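PDB 1VQZ: lipoate-protein ligase, putative from Streptococcus pneumoniae, which is probably an enzyme of the lipoate-protein ligase A family, combining a larger ligase-type domain with a smaller C-terminal domain. Local coordinates for residues A[262-266]-A[337-341]; A[178-182]-A[269-273]; A[315-319]-A[332-336]; A[55-59]-A[291-297]. All blocks are in the same frame, centred on the assembly; numbering follows the deposited sequence.

Interaction 1 (A[262-266]-A[337-341]); sequences RGIKF and EAVVG
With CG beside its own backbone N (chi1 -68°), R262 sets out from strand 260-266 toward the last turn of helix 332-339, and a bend at chi3 (63°) turns its guanidinium against the carbonyls of E337 and A338. Both are met at the edge of the flat group. NH2 of R262 gives a short bond to O of E337, 2.6 Å with an N-H...O angle of 153°, while NE of R262 binds O of A338 at 3.0 Å, approaching from above that carbonyl's plane. A weak bond from the same NE also reaches E337 O. The chain leaves the helix at V340 and ends at G341, so the carbonyls of E337 and A338 have no helical N-H to bond, and a long cation with several N-H groups suits the place. The chain beyond the helix folds over one guanidinium face: N of G341 lies above its centre, 3.4 Å from R262 CZ, and glycine has no side chain to hold the two apart. Further along the strand the contact is apolar. CD1 of I264 lies 4.3 Å from CB of A338, and F266 turns a ring edge, CE2, to the same CB at 4.4 Å; the small methyl lets helix and strand come close. V339 O is taken by Y309 and V340 O by R311, while A338 also packs on V271 and V273, so the helix covers one face of the sheet that includes strands 260-266 and 269-278.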
loop_
_atom_site.group_PDB
_atom_site.type_symbol
_atom_site.label_atom_id
_atom_site.label_comp_id
_atom_site.label_asym_id
_atom_site.label_seq_id
_atom_site.Cartn_x
_atom_site.Cartn_y
_atom_site.Cartn_z
ATOM N N ARG A 262 -14.752 18.774 3.418
ATOM C CA ARG A 262 -13.995 19.018 4.623
ATOM C C ARG A 262 -12.642 18.288 4.559
ATOM O O ARG A 262 -12.514 17.274 3.872
ATOM C CB ARG A 262 -14.820 18.556 5.825
ATOM C CG ARG A 262 -16.067 19.435 6.068
ATOM C CD ARG A 262 -16.964 18.792 7.145
ATOM N NE ARG A 262 -16.321 18.693 8.454
ATOM C CZ ARG A 262 -16.189 19.689 9.333
ATOM N NH1 ARG A 262 -16.625 20.920 9.066
ATOM N NH2 ARG A 262 -15.585 19.457 10.494
ATOM N N GLY A 263 -11.648 18.811 5.272
ATOM C CA GLY A 263 -10.321 18.236 5.321
ATOM C C GLY A 263 -9.648 18.454 6.665
ATOM O O GLY A 263 -9.514 19.586 7.148
ATOM N N ILE A 264 -9.224 17.357 7.274
ATOM C CA ILE A 264 -8.529 17.418 8.561
ATOM C C ILE A 264 -7.329 16.524 8.454
ATOM O O ILE A 264 -7.401 15.418 7.898
ATOM C CB ILE A 264 -9.431 17.023 9.793
ATOM C CG1 ILE A 264 -10.571 18.033 9.957
ATOM C CG2 ILE A 264 -8.630 17.073 11.078
ATOM C CD1 ILE A 264 -11.656 17.655 10.984
ATOM N N LYS A 265 -6.223 17.032 8.981
ATOM C CA LYS A 265 -4.953 16.292 9.074
ATOM C C LYS A 265 -4.769 15.868 10.518
ATOM O O LYS A 265 -4.724 16.716 11.435
ATOM C CB LYS A 265 -3.838 17.193 8.616
ATOM C CG LYS A 265 -2.495 16.586 8.470
ATOM C CD LYS A 265 -1.513 17.624 7.833
ATOM C CE LYS A 265 -2.132 18.367 6.580
ATOM N NZ LYS A 265 -1.125 18.980 5.637
ATOM N N PHE A 266 -4.809 14.554 10.711
ATOM C CA PHE A 266 -4.553 13.921 11.984
ATOM C C PHE A 266 -3.122 13.340 11.956
ATOM O O PHE A 266 -2.503 13.224 10.906
ATOM C CB PHE A 266 -5.565 12.826 12.271
ATOM C CG PHE A 266 -7.008 13.281 12.241
ATOM C CD1 PHE A 266 -7.577 13.892 13.327
ATOM C CD2 PHE A 266 -7.801 13.043 11.115
ATOM C CE1 PHE A 266 -8.938 14.310 13.313
ATOM C CE2 PHE A 266 -9.121 13.440 11.080
ATOM C CZ PHE A 266 -9.705 14.082 12.205
ATOM N N GLU A 337 -15.773 14.137 13.144
ATOM C CA GLU A 337 -15.404 15.547 13.020
ATOM C C GLU A 337 -15.001 15.882 11.569
ATOM O O GLU A 337 -15.416 16.886 11.019
ATOM C CB GLU A 337 -14.288 15.888 14.004
ATOM C CG GLU A 337 -13.988 17.358 14.096
ATOM C CD GLU A 337 -12.894 17.700 15.122
ATOM O OE1 GLU A 337 -12.327 16.771 15.766
ATOM O OE2 GLU A 337 -12.611 18.914 15.262
ATOM N N ALA A 338 -14.243 14.998 10.945
ATOM C CA ALA A 338 -13.924 15.114 9.504
ATOM C C ALA A 338 -15.213 15.137 8.634
ATOM O O ALA A 338 -15.356 15.946 7.713
ATOM C CB ALA A 338 -13.005 13.991 9.088
ATOM N N VAL A 339 -16.167 14.275 8.963
ATOM C CA VAL A 339 -17.388 14.178 8.178
ATOM C C VAL A 339 -18.258 15.416 8.337
ATOM O O VAL A 339 -18.827 15.910 7.364
ATOM C CB VAL A 339 -18.182 12.858 8.534
ATOM C CG1 VAL A 339 -19.559 12.822 7.833
ATOM C CG2 VAL A 339 -17.387 11.627 8.099
ATOM N N VAL A 340 -18.388 15.908 9.563
ATOM C CA VAL A 340 -19.368 16.977 9.845
ATOM C C VAL A 340 -18.933 17.923 10.967
ATOM O O VAL A 340 -18.424 17.499 11.965
ATOM C CB VAL A 340 -20.800 16.394 10.073
ATOM C CG1 VAL A 340 -20.827 15.363 11.205
ATOM C CG2 VAL A 340 -21.823 17.480 10.334
ATOM N N GLY A 341 -19.173 19.212 10.781
ATOM C CA GLY A 341 -18.846 20.223 11.800
ATOM C C GLY A 341 -19.786 20.142 13.009
ATOM O O GLY A 341 -19.565 20.743 14.086
ATOM O OXT GLY A 341 -20.822 19.458 12.934
#

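Interaction 2 (A[178-182]-A[269-273]); sequences KDKFE and GKVEV
F181 and K270 meet over a mixed four-stranded sheet: the loop entering edge strand 182-183 lays its phenylalanine across strand 260-266, at G263, which has no side chain to bar the way, and so reaches strand 269-278. Two contacts with the F181 ring come first, one CH-pi and one cation-pi. K270 crosses the ring at about a right angle, its CD over the face, 3.7 Å from the F181 centroid, as a CH-pi contact, and its CG 3.3 Å from F181 CE2. A bend at chi3 (106°) keeps the rest of the chain above the ring, with NZ of K270 4.2 Å from the F181 centroid in an off-centre cation-pi contact. Lysine suits this place because its methylenes pack while its ammonium gains from the pi electrons; R261 makes a further cation-pi contact with the ring. The polar part joins two carboxylates, OD2 of D179 and OE2 of E272, 4.0 Å apart. Their mutual repulsion is probably eased by R261, which forms a salt bridge with E272, and by two waters between them. One water donates to D179 OD2 at 2.6 Å and to E272 OE2 at 2.9 Å; the other donates to D179 OD2 at 2.8 Å and to E272 OE2 at 3.0 Å.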
loop_
_atom_site.group_PDB
_atom_site.type_symbol
_atom_site.label_atom_id
_atom_site.label_comp_id
_atom_site.label_asym_id
_atom_site.label_seq_id
_atom_site.Cartn_x
_atom_site.Cartn_y
_atom_site.Cartn_z
ATOM N N LYS A 178 -3.477 23.091 -2.678
ATOM C CA LYS A 178 -3.990 24.410 -2.284
ATOM C C LYS A 178 -5.223 24.294 -1.389
ATOM O O LYS A 178 -5.561 25.257 -0.722
ATOM C CB LYS A 178 -4.332 25.274 -3.514
ATOM N N ASP A 179 -5.879 23.120 -1.380
ATOM C CA ASP A 179 -7.066 22.901 -0.541
ATOM C C ASP A 179 -6.737 22.951 0.957
ATOM O O ASP A 179 -5.677 22.516 1.399
ATOM C CB ASP A 179 -7.737 21.574 -0.874
ATOM C CG ASP A 179 -7.950 21.376 -2.368
ATOM O OD1 ASP A 179 -8.310 22.353 -3.057
ATOM O OD2 ASP A 179 -7.769 20.229 -2.846
ATOM N N LYS A 180 -7.663 23.489 1.729
ATOM C CA LYS A 180 -7.426 23.694 3.148
ATOM C C LYS A 180 -7.584 22.380 3.898
ATOM O O LYS A 180 -8.468 21.599 3.602
ATOM C CB LYS A 180 -8.381 24.739 3.717
ATOM N N PHE A 181 -6.675 22.141 4.833
ATOM C CA PHE A 181 -6.816 21.099 5.829
ATOM C C PHE A 181 -6.641 21.719 7.214
ATOM O O PHE A 181 -5.661 22.436 7.449
ATOM C CB PHE A 181 -5.801 19.988 5.581
ATOM C CG PHE A 181 -6.182 19.068 4.452
ATOM C CD1 PHE A 181 -5.873 19.404 3.140
ATOM C CD2 PHE A 181 -6.852 17.858 4.704
ATOM C CE1 PHE A 181 -6.241 18.572 2.097
ATOM C CE2 PHE A 181 -7.221 17.029 3.672
ATOM C CZ PHE A 181 -6.912 17.368 2.372
ATOM N N GLU A 182 -7.609 21.488 8.108
ATOM C CA GLU A 182 -7.417 21.761 9.512
ATOM C C GLU A 182 -6.370 20.792 10.042
ATOM O O GLU A 182 -6.411 19.602 9.742
ATOM C CB GLU A 182 -8.732 21.597 10.272
ATOM C CG GLU A 182 -8.573 21.713 11.772
ATOM C CD GLU A 182 -9.850 21.451 12.531
ATOM O OE1 GLU A 182 -10.897 21.333 11.860
ATOM O OE2 GLU A 182 -9.807 21.385 13.792
ATOM N N GLY A 269 -2.936 10.400 9.791
ATOM C CA GLY A 269 -3.380 10.565 8.422
ATOM C C GLY A 269 -4.284 11.745 8.185
ATOM O O GLY A 269 -5.040 12.186 9.029
ATOM N N LYS A 270 -4.189 12.215 6.965
ATOM C CA LYS A 270 -5.095 13.154 6.382
ATOM C C LYS A 270 -6.414 12.475 5.966
ATOM O O LYS A 270 -6.407 11.407 5.330
ATOM C CB LYS A 270 -4.330 13.698 5.156
ATOM C CG LYS A 270 -4.962 14.689 4.339
ATOM C CD LYS A 270 -3.903 15.589 3.708
ATOM C CE LYS A 270 -3.704 15.312 2.294
ATOM N NZ LYS A 270 -3.066 16.535 1.660
ATOM N N VAL A 271 -7.541 13.109 6.306
ATOM C CA VAL A 271 -8.884 12.648 5.914
ATOM C C VAL A 271 -9.631 13.800 5.219
ATOM O O VAL A 271 -9.816 14.873 5.787
ATOM C CB VAL A 271 -9.721 12.152 7.121
ATOM C CG1 VAL A 271 -11.113 11.720 6.668
ATOM C CG2 VAL A 271 -9.004 11.041 7.856
ATOM N N GLU A 272 -10.029 13.552 3.974
ATOM C CA GLU A 272 -10.747 14.497 3.127
ATOM C C GLU A 272 -12.096 13.908 2.751
ATOM O O GLU A 272 -12.173 12.830 2.184
ATOM C CB GLU A 272 -9.963 14.791 1.870
ATOM C CG GLU A 272 -10.528 15.985 1.045
ATOM C CD GLU A 272 -9.711 16.298 -0.205
ATOM O OE1 GLU A 272 -9.117 15.356 -0.798
ATOM O OE2 GLU A 272 -9.704 17.499 -0.611
ATOM N N VAL A 273 -13.151 14.634 3.068
ATOM C CA VAL A 273 -14.505 14.141 2.904
ATOM C C VAL A 273 -15.295 14.983 1.914
ATOM O O VAL A 273 -15.465 16.182 2.085
ATOM C CB VAL A 273 -15.256 14.174 4.233
ATOM C CG1 VAL A 273 -16.708 13.663 4.022
ATOM C CG2 VAL A 273 -14.520 13.398 5.290
HETATM O O HOH W 1 -9.963 18.789 -3.162
HETATM O O HOH W 2 -6.876 18.059 -1.242
#

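Interaction 3 (A[315-319]-A[332-336]); sequences LKALK and REEIA
L315 and L318 pack against R332, I335 and A336 in a helix-loop-helix arrangement of the C-terminal region: the end of helix 311-318 lies on the start of helix 332-339, with a twelve-residue connection of neither helix nor strand between the two segments. The register runs in opposite senses, L315 beside A336 and L318 beside R332. L318 does most of the apolar work. Its CG stands beside the backbone N (chi1 -69°), which sends CD1 into the first turn of the other helix, 3.6 Å from N of A336 and 3.8 Å from CG2 of I335. Leucine fits because its branched end can fill this groove, while the methyl of A336 is short enough to leave the helices near each other. L315 comes in alongside, its CD1 3.7 Å from CB of R332. V300 of helix 298-304 also touches L318, so a third helix adjoins the leucine.

The polar bond is made by R332, whose chain is extended from CG to NE and runs past the end of the first helix. NE of R332 donates to O of L318 at 3.0 Å; the oxygen lies in the guanidinium plane, but the donor stands above the carbonyl plane and the N-H...O angle is only 140°. NH2 of the same arginine binds I321 O, so two donors of one group hold the helix's last residue and the chain that follows. On the exposed side K319, bent at chi3 and chi4, brings NZ to 3.4 Å from CD of R332 and into a long salt bridge with E333, K319 NZ to E333 OE2 3.6 Å.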
loop_
_atom_site.group_PDB
_atom_site.type_symbol
_atom_site.label_atom_id
_atom_site.label_comp_id
_atom_site.label_asym_id
_atom_site.label_seq_id
_atom_site.Cartn_x
_atom_site.Cartn_y
_atom_site.Cartn_z
ATOM N N LEU A 315 -21.518 9.929 14.454
ATOM C CA LEU A 315 -20.755 9.200 15.474
ATOM C C LEU A 315 -21.415 7.868 15.851
ATOM O O LEU A 315 -20.748 6.815 15.921
ATOM C CB LEU A 315 -20.547 10.071 16.721
ATOM C CG LEU A 315 -19.646 9.421 17.783
ATOM C CD1 LEU A 315 -18.282 8.997 17.220
ATOM C CD2 LEU A 315 -19.464 10.325 18.996
ATOM N N LYS A 316 -22.714 7.925 16.110
ATOM C CA LYS A 316 -23.509 6.737 16.428
ATOM C C LYS A 316 -23.357 5.636 15.352
ATOM O O LYS A 316 -23.133 4.467 15.652
ATOM C CB LYS A 316 -24.970 7.158 16.623
ATOM C CG LYS A 316 -25.816 6.180 17.319
ATOM C CD LYS A 316 -26.968 6.839 18.096
ATOM C CE LYS A 316 -27.914 5.767 18.678
ATOM N NZ LYS A 316 -28.657 6.235 19.915
ATOM N N ALA A 317 -23.408 6.037 14.088
ATOM C CA ALA A 317 -23.203 5.127 12.968
ATOM C C ALA A 317 -21.790 4.533 12.981
ATOM O O ALA A 317 -21.569 3.311 12.721
ATOM C CB ALA A 317 -23.449 5.849 11.608
ATOM N N LEU A 318 -20.822 5.365 13.304
ATOM C CA LEU A 318 -19.447 4.899 13.306
ATOM C C LEU A 318 -19.172 3.890 14.430
ATOM O O LEU A 318 -18.267 3.025 14.315
ATOM C CB LEU A 318 -18.481 6.058 13.364
ATOM C CG LEU A 318 -18.394 6.964 12.121
ATOM C CD1 LEU A 318 -17.477 8.164 12.465
ATOM C CD2 LEU A 318 -17.855 6.207 10.928
ATOM N N LYS A 319 -19.912 4.011 15.526
ATOM C CA LYS A 319 -19.812 3.048 16.641
ATOM C C LYS A 319 -20.513 1.712 16.342
ATOM O O LYS A 319 -20.541 0.846 17.215
ATOM C CB LYS A 319 -20.351 3.628 17.959
ATOM C CG LYS A 319 -19.837 5.004 18.262
ATOM C CD LYS A 319 -20.003 5.513 19.625
ATOM C CE LYS A 319 -18.727 5.310 20.449
ATOM N NZ LYS A 319 -17.458 5.684 19.697
ATOM N N ARG A 332 -13.190 7.280 16.139
ATOM C CA ARG A 332 -14.535 7.528 15.596
ATOM C C ARG A 332 -14.950 8.985 15.754
ATOM O O ARG A 332 -15.566 9.564 14.864
ATOM C CB ARG A 332 -15.578 6.638 16.272
ATOM C CG ARG A 332 -15.451 5.168 15.914
ATOM C CD ARG A 332 -16.365 4.284 16.782
ATOM N NE ARG A 332 -16.195 2.877 16.427
ATOM C CZ ARG A 332 -15.214 2.110 16.894
ATOM N NH1 ARG A 332 -14.365 2.600 17.796
ATOM N NH2 ARG A 332 -15.108 0.843 16.506
ATOM N N GLU A 333 -14.590 9.554 16.899
ATOM C CA GLU A 333 -14.846 10.958 17.204
ATOM C C GLU A 333 -14.116 11.851 16.207
ATOM O O GLU A 333 -14.659 12.853 15.750
ATOM C CB GLU A 333 -14.418 11.313 18.624
ATOM C CG GLU A 333 -15.274 10.738 19.710
ATOM C CD GLU A 333 -15.016 9.272 19.993
ATOM O OE1 GLU A 333 -14.064 8.671 19.461
ATOM O OE2 GLU A 333 -15.786 8.732 20.784
ATOM N N GLU A 334 -12.888 11.490 15.907
ATOM C CA GLU A 334 -12.100 12.226 14.939
ATOM C C GLU A 334 -12.690 12.085 13.531
ATOM O O GLU A 334 -12.766 13.058 12.814
ATOM C CB GLU A 334 -10.626 11.777 14.993
ATOM C CG GLU A 334 -9.857 12.313 16.202
ATOM C CD GLU A 334 -8.471 11.687 16.412
ATOM O OE1 GLU A 334 -8.271 10.454 16.239
ATOM O OE2 GLU A 334 -7.567 12.442 16.809
ATOM N N ILE A 335 -13.054 10.875 13.108
ATOM C CA ILE A 335 -13.675 10.695 11.798
ATOM C C ILE A 335 -15.005 11.437 11.685
ATOM O O ILE A 335 -15.238 12.120 10.666
ATOM C CB ILE A 335 -13.849 9.180 11.425
ATOM C CG1 ILE A 335 -12.485 8.531 11.273
ATOM C CG2 ILE A 335 -14.619 9.008 10.126
ATOM C CD1 ILE A 335 -11.621 9.191 10.223
ATOM N N ALA A 336 -15.851 11.369 12.728
ATOM C CA ALA A 336 -17.093 12.156 12.757
ATOM C C ALA A 336 -16.828 13.635 12.515
ATOM O O ALA A 336 -17.574 14.314 11.782
ATOM C CB ALA A 336 -17.816 11.992 14.066
#

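Interaction 4 (A[55-59]-A[291-297]); sequences VGRHQ and FFGIEDV. With EDO (1,2-ethanediol), chain S; EDO (1,2-ethanediol), chain D.
R57 and H58, in a type I beta turn from G56 to Q59, meet the loop 291-297 where the ligase-type and C-terminal regions of the chain come together. The hydrogen bonding centres on R57. Its chain is extended to CD and then bends at chi3 (61°), bringing NH2 of R57 to O of G293 at 3.0 Å; the N-H...O angle is 139°, and the donor lies above the carbonyl plane. A water adds a weak bond to the same NH2, 2.9 Å from it, and also accepts from N of G293. Arginine is long enough to reach from one loop to the other and still offer several N-H groups; its NH1 has a weak bond to I81 O. Charge contributes at longer range: OD2 of D296 lies 4.0 Å from NE of R57, well out of the guanidinium plane, so no N-H points at it.

The nonpolar contacts gather round the H58 ring. It lies between V297 CG1, 3.4 Å from its centroid and almost straight above one face as a CH-pi contact, and CG of R57 toward the rim of the other face. F291 meets H58 rim to rim, planes 24° apart, with CE1 of F291 3.8 Å from CD2 of H58.

Two 1,2-ethanediol molecules, probably from the crystallisation liquor, sit beside the turn. ND1 of H58 donates to O1 of one at 3.0 Å. The other bridges the loops: its O2 donates to O of R57 at 3.0 Å and its O1 to OD1 of D296, which also caps A298 N, at 2.7 Å.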
loop_
_atom_site.group_PDB
_atom_site.type_symbol
_atom_site.label_atom_id
_atom_site.label_comp_id
_atom_site.label_asym_id
_atom_site.label_seq_id
_atom_site.Cartn_x
_atom_site.Cartn_y
_atom_site.Cartn_z
ATOM N N VAL A 55 0.694 5.546 -5.275
ATOM C CA VAL A 55 -0.193 6.235 -4.375
ATOM C C VAL A 55 -1.108 5.255 -3.713
ATOM O O VAL A 55 -1.437 4.216 -4.284
ATOM C CB VAL A 55 -0.963 7.452 -5.019
ATOM C CG1 VAL A 55 0.037 8.424 -5.628
ATOM C CG2 VAL A 55 -2.007 7.019 -6.068
ATOM N N GLY A 56 -1.490 5.599 -2.479
ATOM C CA GLY A 56 -2.393 4.795 -1.694
ATOM C C GLY A 56 -3.770 4.741 -2.310
ATOM O O GLY A 56 -4.200 5.619 -3.067
ATOM N N ARG A 57 -4.456 3.654 -2.006
ATOM C CA ARG A 57 -5.800 3.368 -2.497
ATOM C C ARG A 57 -6.846 4.504 -2.393
ATOM O O ARG A 57 -7.785 4.602 -3.237
ATOM C CB ARG A 57 -6.272 2.102 -1.737
ATOM C CG ARG A 57 -7.563 1.590 -2.089
ATOM C CD ARG A 57 -7.850 0.352 -1.265
ATOM N NE ARG A 57 -7.864 0.671 0.136
ATOM C CZ ARG A 57 -7.616 -0.156 1.130
ATOM N NH1 ARG A 57 -7.295 -1.430 0.931
ATOM N NH2 ARG A 57 -7.680 0.315 2.355
ATOM N N HIS A 58 -6.712 5.361 -1.385
ATOM C CA HIS A 58 -7.655 6.442 -1.189
ATOM C C HIS A 58 -7.108 7.856 -1.338
ATOM O O HIS A 58 -7.832 8.804 -1.088
ATOM C CB HIS A 58 -8.351 6.272 0.151
ATOM C CG HIS A 58 -9.084 4.976 0.284
ATOM N ND1 HIS A 58 -9.960 4.516 -0.679
ATOM C CD2 HIS A 58 -9.032 4.003 1.239
ATOM C CE1 HIS A 58 -10.448 3.339 -0.306
ATOM N NE2 HIS A 58 -9.898 2.997 0.844
ATOM N N GLN A 59 -5.855 7.994 -1.800
ATOM C CA GLN A 59 -5.247 9.303 -1.971
ATOM C C GLN A 59 -5.936 10.063 -3.130
ATOM O O GLN A 59 -6.369 9.478 -4.117
ATOM C CB GLN A 59 -3.712 9.234 -2.210
ATOM C CG GLN A 59 -2.876 8.933 -0.979
ATOM C CD GLN A 59 -1.383 9.134 -1.186
ATOM O OE1 GLN A 59 -0.677 8.247 -1.693
ATOM N NE2 GLN A 59 -0.886 10.307 -0.776
ATOM N N PHE A 291 -4.451 8.118 5.246
ATOM C CA PHE A 291 -4.685 7.192 6.358
ATOM C C PHE A 291 -4.495 5.743 5.862
ATOM O O PHE A 291 -4.565 5.433 4.672
ATOM C CB PHE A 291 -6.110 7.340 6.920
ATOM C CG PHE A 291 -7.204 7.193 5.882
ATOM C CD1 PHE A 291 -7.729 5.934 5.565
ATOM C CD2 PHE A 291 -7.686 8.295 5.224
ATOM C CE1 PHE A 291 -8.723 5.771 4.605
ATOM C CE2 PHE A 291 -8.726 8.148 4.263
ATOM C CZ PHE A 291 -9.199 6.880 3.931
ATOM N N PHE A 292 -4.190 4.862 6.788
ATOM C CA PHE A 292 -4.075 3.467 6.458
ATOM C C PHE A 292 -5.163 2.680 7.129
ATOM O O PHE A 292 -5.375 2.822 8.304
ATOM C CB PHE A 292 -2.739 2.897 6.917
ATOM C CG PHE A 292 -2.653 1.445 6.688
ATOM C CD1 PHE A 292 -2.379 0.959 5.402
ATOM C CD2 PHE A 292 -2.979 0.542 7.698
ATOM C CE1 PHE A 292 -2.370 -0.394 5.153
ATOM C CE2 PHE A 292 -2.963 -0.838 7.447
ATOM C CZ PHE A 292 -2.672 -1.291 6.167
ATOM N N GLY A 293 -5.799 1.789 6.365
ATOM C CA GLY A 293 -6.697 0.797 6.883
ATOM C C GLY A 293 -6.493 -0.448 6.054
ATOM O O GLY A 293 -6.204 -0.395 4.830
ATOM N N ILE A 294 -6.652 -1.578 6.704
ATOM C CA ILE A 294 -6.458 -2.892 6.040
ATOM C C ILE A 294 -7.538 -3.169 4.989
ATOM O O ILE A 294 -7.281 -3.850 4.006
ATOM C CB ILE A 294 -6.446 -4.050 7.070
ATOM C CG1 ILE A 294 -5.184 -4.013 7.914
ATOM C CG2 ILE A 294 -6.466 -5.390 6.376
ATOM C CD1 ILE A 294 -5.352 -4.781 9.220
ATOM N N GLU A 295 -8.739 -2.663 5.238
ATOM C CA GLU A 295 -9.913 -2.761 4.349
ATOM C C GLU A 295 -10.303 -1.414 3.810
ATOM O O GLU A 295 -10.103 -0.408 4.463
ATOM C CB GLU A 295 -11.140 -3.346 5.064
ATOM C CG GLU A 295 -10.865 -4.677 5.647
ATOM C CD GLU A 295 -12.117 -5.452 6.009
ATOM O OE1 GLU A 295 -12.915 -5.756 5.118
ATOM O OE2 GLU A 295 -12.244 -5.819 7.174
ATOM N N ASP A 296 -10.853 -1.459 2.599
ATOM C CA ASP A 296 -11.348 -0.314 1.817
ATOM C C ASP A 296 -12.369 0.550 2.596
ATOM O O ASP A 296 -13.312 0.035 3.191
ATOM C CB ASP A 296 -12.000 -0.842 0.550
ATOM C CG ASP A 296 -12.082 0.185 -0.547
ATOM O OD1 ASP A 296 -12.799 1.179 -0.388
ATOM O OD2 ASP A 296 -11.445 -0.039 -1.598
ATOM N N VAL A 297 -12.145 1.852 2.560
ATOM C CA VAL A 297 -12.984 2.861 3.224
ATOM C C VAL A 297 -14.428 2.910 2.669
ATOM O O VAL A 297 -15.312 3.492 3.295
ATOM C CB VAL A 297 -12.281 4.287 3.247
ATOM C CG1 VAL A 297 -12.478 5.024 1.967
ATOM C CG2 VAL A 297 -12.775 5.123 4.385
HETATM C C1 EDO S . -12.468 3.342 -3.510
HETATM O O1 EDO S . -13.288 2.997 -2.322
HETATM C C2 EDO S . -10.934 3.472 -3.354
HETATM O O2 EDO S . -10.059 3.118 -4.467
HETATM C C1 EDO D . -10.704 7.821 -2.826
HETATM O O1 EDO D . -11.246 6.968 -1.845
HETATM C C2 EDO D . -10.304 7.060 -4.075
HETATM O O2 EDO D . -11.451 6.524 -4.673
HETATM O O HOH W 3 -6.678 2.645 3.660
#

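In the fold
Interactions 1 and 3 share helix 332-339, interaction 3 nested along the chain within the loop closed by interaction 1, and F266 CZ meets E334 O at 3.3 Å between them. Interaction 1 is mostly buried; interaction 3 runs from buried leucine packing to charges at the surface. In both, an arginine donates to backbone carbonyl oxygen at the end of a helix. Interactions 1 and 2 use neighbouring strands of one sheet, the helix meeting one face and F181 the other, where lysine-on-ring packing is joined by water-bridged carboxylates. Interaction 4, about 17 Å from interaction 1 between centres, lies nearest the middle of the chain. It and interaction 2 join the two family regions, and they touch through F291.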